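Local coordinates for putative 6-pyruvoyl tetrahydrobiopterin synthase (Caenorhabditis elegans, PDB 2G64), which probably converts 7,8-dihydroneopterin triphosphate into 6-pyruvoyl tetrahydropterin with release of triphosphate, a zinc-dependent step in tetrahydrobiopterin biosynthesis, at residues Met1-Asp13 / Glu57-Leu71. The protein carries 1 engineered substitution. Residues are numbered along the deposited sequence; the frame is centred on the assembly and turned at random. Where two conformers were deposited one is given.
Sequences MFRMPIVTMERVD and EVDPTSGMVYDLAKL
Met9 reaches from strand 6-19 over the chain that leads into the helix beginning at Leu68. Its CB lies against Val65 CB (4.2 Å), SD passes the backbone oxygen and CB of Tyr66, and CE touches Tyr66 O (3.7 Å) and Leu68 CB (3.8 Å), with Leu71 CD2 a little farther off. The side chain is extended, with CG anti to the backbone N (chi1 163°), which carries the methyl to the first turn of the helix. That turn is capped by Asp67, whose OD2 accepts from Lys70 N. Arg11 continues the apolar row through CB on Leu71 and CD on Leu68, while its NH1 is hydrogen-bonded to OD1 of Asn133 of a second subunit. Strand 6-19 pairs antiparallel with strand 44-57, from which residues 57-71 lead on into helix 68-80, consistent with the tunnelling (T-fold) architecture of the PTPS family; across the subunit interface it also pairs with a neighbouring chain. Toward the N-terminus, Val7 CG2 meets Val58 CG2 at 3.5 Å. Val58 N donates to Pro5 O (3.0 Å) beside the antiparallel, non-hydrogen-bonded pair Ile6-Glu57. Glu57 OE1 receives Met4 N at 3.0 Å in a nearly linear hydrogen bond (N-H...O 177°), from above the carboxylate plane, and a water links the same oxygen to Phe2 O.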
loop_
_atom_site.group_PDB
_atom_site.type_symbol
_atom_site.label_atom_id
_atom_site.label_comp_id
_atom_site.label_asym_id
_atom_site.label_seq_id
_atom_site.Cartn_x
_atom_site.Cartn_y
_atom_site.Cartn_z
ATOM N N MET A 1 38.359 -7.429 20.660
ATOM C CA MET A 1 36.901 -7.400 20.353
ATOM C C MET A 1 36.365 -5.978 20.193
ATOM O O MET A 1 36.814 -5.058 20.878
ATOM C CB MET A 1 36.116 -8.125 21.450
ATOM C CG MET A 1 36.262 -7.514 22.844
ATOM S SD MET A 1 35.561 -8.592 24.100
ATOM C CE MET A 1 35.943 -7.664 25.589
ATOM N N PHE A 2 35.374 -5.804 19.328
ATOM C CA PHE A 2 34.795 -4.491 19.105
ATOM C C PHE A 2 33.322 -4.731 18.799
ATOM O O PHE A 2 32.994 -5.365 17.799
ATOM C CB PHE A 2 35.448 -3.857 17.877
ATOM C CG PHE A 2 34.941 -2.469 17.557
ATOM C CD1 PHE A 2 35.452 -1.339 18.226
ATOM C CD2 PHE A 2 33.969 -2.281 16.566
ATOM C CE1 PHE A 2 34.987 -0.043 17.925
ATOM C CE2 PHE A 2 33.506 -0.990 16.255
ATOM C CZ PHE A 2 34.018 0.132 16.938
ATOM N N ARG A 3 32.434 -4.254 19.650
ATOM C CA ARG A 3 31.022 -4.450 19.368
ATOM C C ARG A 3 30.563 -3.562 18.209
ATOM O O ARG A 3 30.851 -2.357 18.157
ATOM C CB ARG A 3 30.154 -4.280 20.611
ATOM C CG ARG A 3 28.933 -5.190 20.580
ATOM C CD ARG A 3 28.098 -5.072 21.819
ATOM N NE ARG A 3 27.230 -3.906 21.750
ATOM C CZ ARG A 3 25.913 -3.948 21.905
ATOM N NH1 ARG A 3 25.303 -5.103 22.141
ATOM N NH2 ARG A 3 25.204 -2.830 21.822
ATOM N N MET A 4 29.870 -4.191 17.264
ATOM C CA MET A 4 29.437 -3.530 16.062
ATOM C C MET A 4 28.055 -2.874 16.283
ATOM O O MET A 4 27.353 -3.195 17.245
ATOM C CB MET A 4 29.379 -4.559 14.925
ATOM C CG MET A 4 30.761 -5.029 14.412
ATOM S SD MET A 4 31.643 -3.677 13.564
ATOM C CE MET A 4 30.758 -3.756 11.990
ATOM N N PRO A 5 27.660 -1.964 15.369
ATOM C CA PRO A 5 26.328 -1.348 15.468
ATOM C C PRO A 5 25.243 -2.416 15.481
ATOM O O PRO A 5 25.371 -3.431 14.791
ATOM C CB PRO A 5 26.224 -0.531 14.176
ATOM C CG PRO A 5 27.642 -0.240 13.795
ATOM C CD PRO A 5 28.433 -1.457 14.219
ATOM N N ILE A 6 24.178 -2.158 16.232
ATOM C CA ILE A 6 23.031 -3.054 16.294
ATOM C C ILE A 6 21.953 -2.532 15.322
ATOM O O ILE A 6 21.549 -1.372 15.377
ATOM C CB ILE A 6 22.438 -3.112 17.716
ATOM C CG1 ILE A 6 23.502 -3.540 18.736
ATOM C CG2 ILE A 6 21.234 -4.062 17.774
ATOM C CD1 ILE A 6 24.224 -4.810 18.374
ATOM N N VAL A 7 21.523 -3.394 14.417
ATOM C CA VAL A 7 20.550 -2.997 13.392
ATOM C C VAL A 7 19.472 -4.094 13.368
ATOM O O VAL A 7 19.726 -5.244 13.760
ATOM C CB VAL A 7 21.257 -2.877 12.006
ATOM C CG1 VAL A 7 20.270 -2.856 10.820
ATOM C CG2 VAL A 7 22.225 -1.687 11.983
ATOM N N THR A 8 18.272 -3.750 12.914
ATOM C CA THR A 8 17.250 -4.773 12.711
ATOM C C THR A 8 17.100 -5.081 11.220
ATOM O O THR A 8 17.352 -4.228 10.363
ATOM C CB THR A 8 15.847 -4.364 13.264
ATOM O OG1 THR A 8 15.338 -3.252 12.536
ATOM C CG2 THR A 8 15.904 -4.007 14.767
ATOM N N MET A 9 16.709 -6.313 10.940
ATOM C CA MET A 9 16.479 -6.779 9.575
ATOM C C MET A 9 15.154 -7.545 9.602
ATOM O O MET A 9 14.962 -8.486 10.413
ATOM C CB MET A 9 17.615 -7.722 9.175
ATOM C CG MET A 9 17.341 -8.593 7.964
ATOM S SD MET A 9 18.679 -9.795 7.802
ATOM C CE MET A 9 18.034 -10.768 6.443
ATOM N N GLU A 10 14.241 -7.140 8.723
ATOM C CA GLU A 10 12.899 -7.705 8.734
ATOM C C GLU A 10 12.552 -8.158 7.335
ATOM O O GLU A 10 12.813 -7.455 6.371
ATOM C CB GLU A 10 11.889 -6.671 9.233
ATOM C CG GLU A 10 10.450 -7.189 9.303
ATOM C CD GLU A 10 9.525 -6.175 9.954
ATOM O OE1 GLU A 10 9.500 -4.991 9.528
ATOM O OE2 GLU A 10 8.833 -6.545 10.912
ATOM N N ARG A 11 11.951 -9.340 7.241
ATOM C CA ARG A 11 11.628 -9.938 5.960
ATOM C C ARG A 11 10.129 -10.280 5.967
ATOM O O ARG A 11 9.613 -10.826 6.948
ATOM C CB ARG A 11 12.477 -11.193 5.763
ATOM C CG ARG A 11 12.025 -12.088 4.616
ATOM C CD ARG A 11 12.210 -11.385 3.300
ATOM N NE ARG A 11 11.862 -12.261 2.182
ATOM C CZ ARG A 11 12.204 -12.026 0.923
ATOM N NH1 ARG A 11 12.909 -10.945 0.625
ATOM N NH2 ARG A 11 11.845 -12.873 -0.035
ATOM N N VAL A 12 9.445 -9.914 4.890
ATOM C CA VAL A 12 7.971 -9.994 4.824
ATOM C C VAL A 12 7.610 -11.075 3.809
ATOM O O VAL A 12 8.148 -11.103 2.702
ATOM C CB VAL A 12 7.338 -8.650 4.353
ATOM C CG1 VAL A 12 5.786 -8.756 4.297
ATOM C CG2 VAL A 12 7.783 -7.456 5.265
ATOM N N ASP A 13 6.713 -11.977 4.189
ATOM C CA ASP A 13 6.194 -12.968 3.236
ATOM C C ASP A 13 4.712 -13.139 3.598
ATOM O O ASP A 13 4.183 -12.357 4.381
ATOM C CB ASP A 13 6.972 -14.274 3.371
ATOM C CG ASP A 13 6.994 -15.095 2.092
ATOM O OD1 ASP A 13 5.978 -15.134 1.364
ATOM O OD2 ASP A 13 8.036 -15.721 1.819
ATOM N N GLU A 57 24.216 -7.485 15.889
ATOM C CA GLU A 57 25.351 -6.748 15.347
ATOM C C GLU A 57 25.506 -6.941 13.845
ATOM O O GLU A 57 25.424 -8.073 13.334
ATOM C CB GLU A 57 26.652 -7.217 15.998
ATOM C CG GLU A 57 26.808 -6.798 17.441
ATOM C CD GLU A 57 28.066 -7.395 18.024
ATOM O OE1 GLU A 57 29.170 -7.059 17.549
ATOM O OE2 GLU A 57 27.945 -8.214 18.947
ATOM N N VAL A 58 25.824 -5.849 13.154
ATOM C CA VAL A 58 26.222 -5.917 11.746
ATOM C C VAL A 58 27.580 -6.627 11.626
ATOM O O VAL A 58 28.527 -6.292 12.326
ATOM C CB VAL A 58 26.318 -4.501 11.131
ATOM C CG1 VAL A 58 26.741 -4.563 9.662
ATOM C CG2 VAL A 58 25.000 -3.728 11.306
ATOM N N ASP A 59 27.676 -7.623 10.751
ATOM C CA ASP A 59 28.962 -8.277 10.520
ATOM C C ASP A 59 29.898 -7.334 9.736
ATOM O O ASP A 59 29.501 -6.741 8.717
ATOM C CB ASP A 59 28.741 -9.572 9.729
ATOM C CG ASP A 59 30.010 -10.381 9.594
ATOM O OD1 ASP A 59 30.311 -11.152 10.517
ATOM O OD2 ASP A 59 30.719 -10.217 8.588
ATOM N N PRO A 60 31.154 -7.201 10.190
ATOM C CA PRO A 60 32.039 -6.245 9.523
ATOM C C PRO A 60 32.402 -6.679 8.103
ATOM O O PRO A 60 32.711 -5.830 7.284
ATOM C CB PRO A 60 33.304 -6.227 10.413
ATOM C CG PRO A 60 33.278 -7.514 11.165
ATOM C CD PRO A 60 31.808 -7.876 11.331
ATOM N N THR A 61 32.374 -7.982 7.816
ATOM C CA THR A 61 32.770 -8.444 6.492
ATOM C C THR A 61 31.604 -8.474 5.490
ATOM O O THR A 61 31.693 -7.909 4.394
ATOM C CB THR A 61 33.475 -9.815 6.568
ATOM O OG1 THR A 61 34.600 -9.717 7.460
ATOM C CG2 THR A 61 33.987 -10.232 5.193
ATOM N N SER A 62 30.507 -9.115 5.882
ATOM C CA SER A 62 29.363 -9.254 4.998
ATOM C C SER A 62 28.449 -8.032 5.036
ATOM O O SER A 62 27.646 -7.845 4.139
ATOM C CB SER A 62 28.543 -10.499 5.352
ATOM O OG SER A 62 27.924 -10.344 6.617
ATOM N N GLY A 63 28.548 -7.225 6.093
ATOM C CA GLY A 63 27.613 -6.101 6.280
ATOM C C GLY A 63 26.180 -6.491 6.628
ATOM O O GLY A 63 25.276 -5.659 6.544
ATOM N N MET A 64 25.986 -7.741 7.053
ATOM C CA MET A 64 24.637 -8.244 7.310
ATOM C C MET A 64 24.413 -8.614 8.769
ATOM O O MET A 64 25.315 -9.104 9.458
ATOM C CB MET A 64 24.354 -9.457 6.432
ATOM C CG MET A 64 24.322 -9.130 4.962
ATOM S SD MET A 64 24.057 -10.602 3.951
ATOM C CE MET A 64 24.966 -11.860 4.856
ATOM N N VAL A 65 23.191 -8.378 9.234
ATOM C CA VAL A 65 22.728 -8.909 10.536
ATOM C C VAL A 65 22.539 -10.443 10.478
ATOM O O VAL A 65 22.762 -11.178 11.462
ATOM C CB VAL A 65 21.383 -8.226 10.937
ATOM C CG1 VAL A 65 20.717 -8.982 12.067
ATOM C CG2 VAL A 65 21.605 -6.757 11.327
ATOM N N TYR A 66 22.149 -10.926 9.306
ATOM C CA TYR A 66 21.868 -12.341 9.096
ATOM C C TYR A 66 21.888 -12.582 7.595
ATOM O O TYR A 66 21.589 -11.688 6.801
ATOM C CB TYR A 66 20.467 -12.681 9.658
ATOM C CG TYR A 66 20.140 -14.150 9.946
ATOM C CD1 TYR A 66 20.495 -14.746 11.154
ATOM C CD2 TYR A 66 19.406 -14.913 9.036
ATOM C CE1 TYR A 66 20.149 -16.083 11.445
ATOM C CE2 TYR A 66 19.055 -16.259 9.315
ATOM C CZ TYR A 66 19.431 -16.832 10.514
ATOM O OH TYR A 66 19.082 -18.141 10.800
ATOM N N ASP A 67 22.203 -13.811 7.207
ATOM C CA ASP A 67 22.199 -14.179 5.795
ATOM C C ASP A 67 20.760 -14.323 5.264
ATOM O O ASP A 67 20.035 -15.221 5.690
ATOM C CB ASP A 67 22.971 -15.487 5.641
ATOM C CG ASP A 67 22.951 -16.019 4.223
ATOM O OD1 ASP A 67 23.261 -15.256 3.296
ATOM O OD2 ASP A 67 22.628 -17.206 4.041
ATOM N N LEU A 68 20.347 -13.433 4.365
ATOM C CA LEU A 68 18.961 -13.444 3.878
ATOM C C LEU A 68 18.625 -14.743 3.152
ATOM O O LEU A 68 17.497 -15.239 3.251
ATOM C CB LEU A 68 18.636 -12.223 2.999
ATOM C CG LEU A 68 17.237 -12.209 2.347
ATOM C CD1 LEU A 68 16.118 -12.193 3.380
ATOM C CD2 LEU A 68 17.047 -11.071 1.358
ATOM N N ALA A 69 19.601 -15.300 2.436
ATOM C CA ALA A 69 19.387 -16.564 1.738
ATOM C C ALA A 69 19.018 -17.675 2.721
ATOM O O ALA A 69 18.099 -18.464 2.465
ATOM C CB ALA A 69 20.624 -16.951 0.937
ATOM N N LYS A 70 19.736 -17.722 3.844
ATOM C CA LYS A 70 19.473 -18.675 4.920
ATOM C C LYS A 70 18.112 -18.442 5.582
ATOM O O LYS A 70 17.365 -19.396 5.831
ATOM C CB LYS A 70 20.556 -18.588 5.987
ATOM C CG LYS A 70 21.554 -19.732 5.967
ATOM C CD LYS A 70 22.733 -19.460 6.896
ATOM C CE LYS A 70 24.076 -19.681 6.192
ATOM N NZ LYS A 70 24.650 -18.421 5.608
ATOM N N LEU A 71 17.806 -17.181 5.881
ATOM C CA LEU A 71 16.492 -16.829 6.452
ATOM C C LEU A 71 15.369 -17.260 5.504
ATOM O O LEU A 71 14.354 -17.797 5.948
ATOM C CB LEU A 71 16.396 -15.318 6.714
ATOM C CG LEU A 71 15.158 -14.843 7.493
ATOM C CD1 LEU A 71 15.072 -15.570 8.832
ATOM C CD2 LEU A 71 15.131 -13.320 7.695
HETATM O O HOH W 1 31.588 -7.885 18.036
#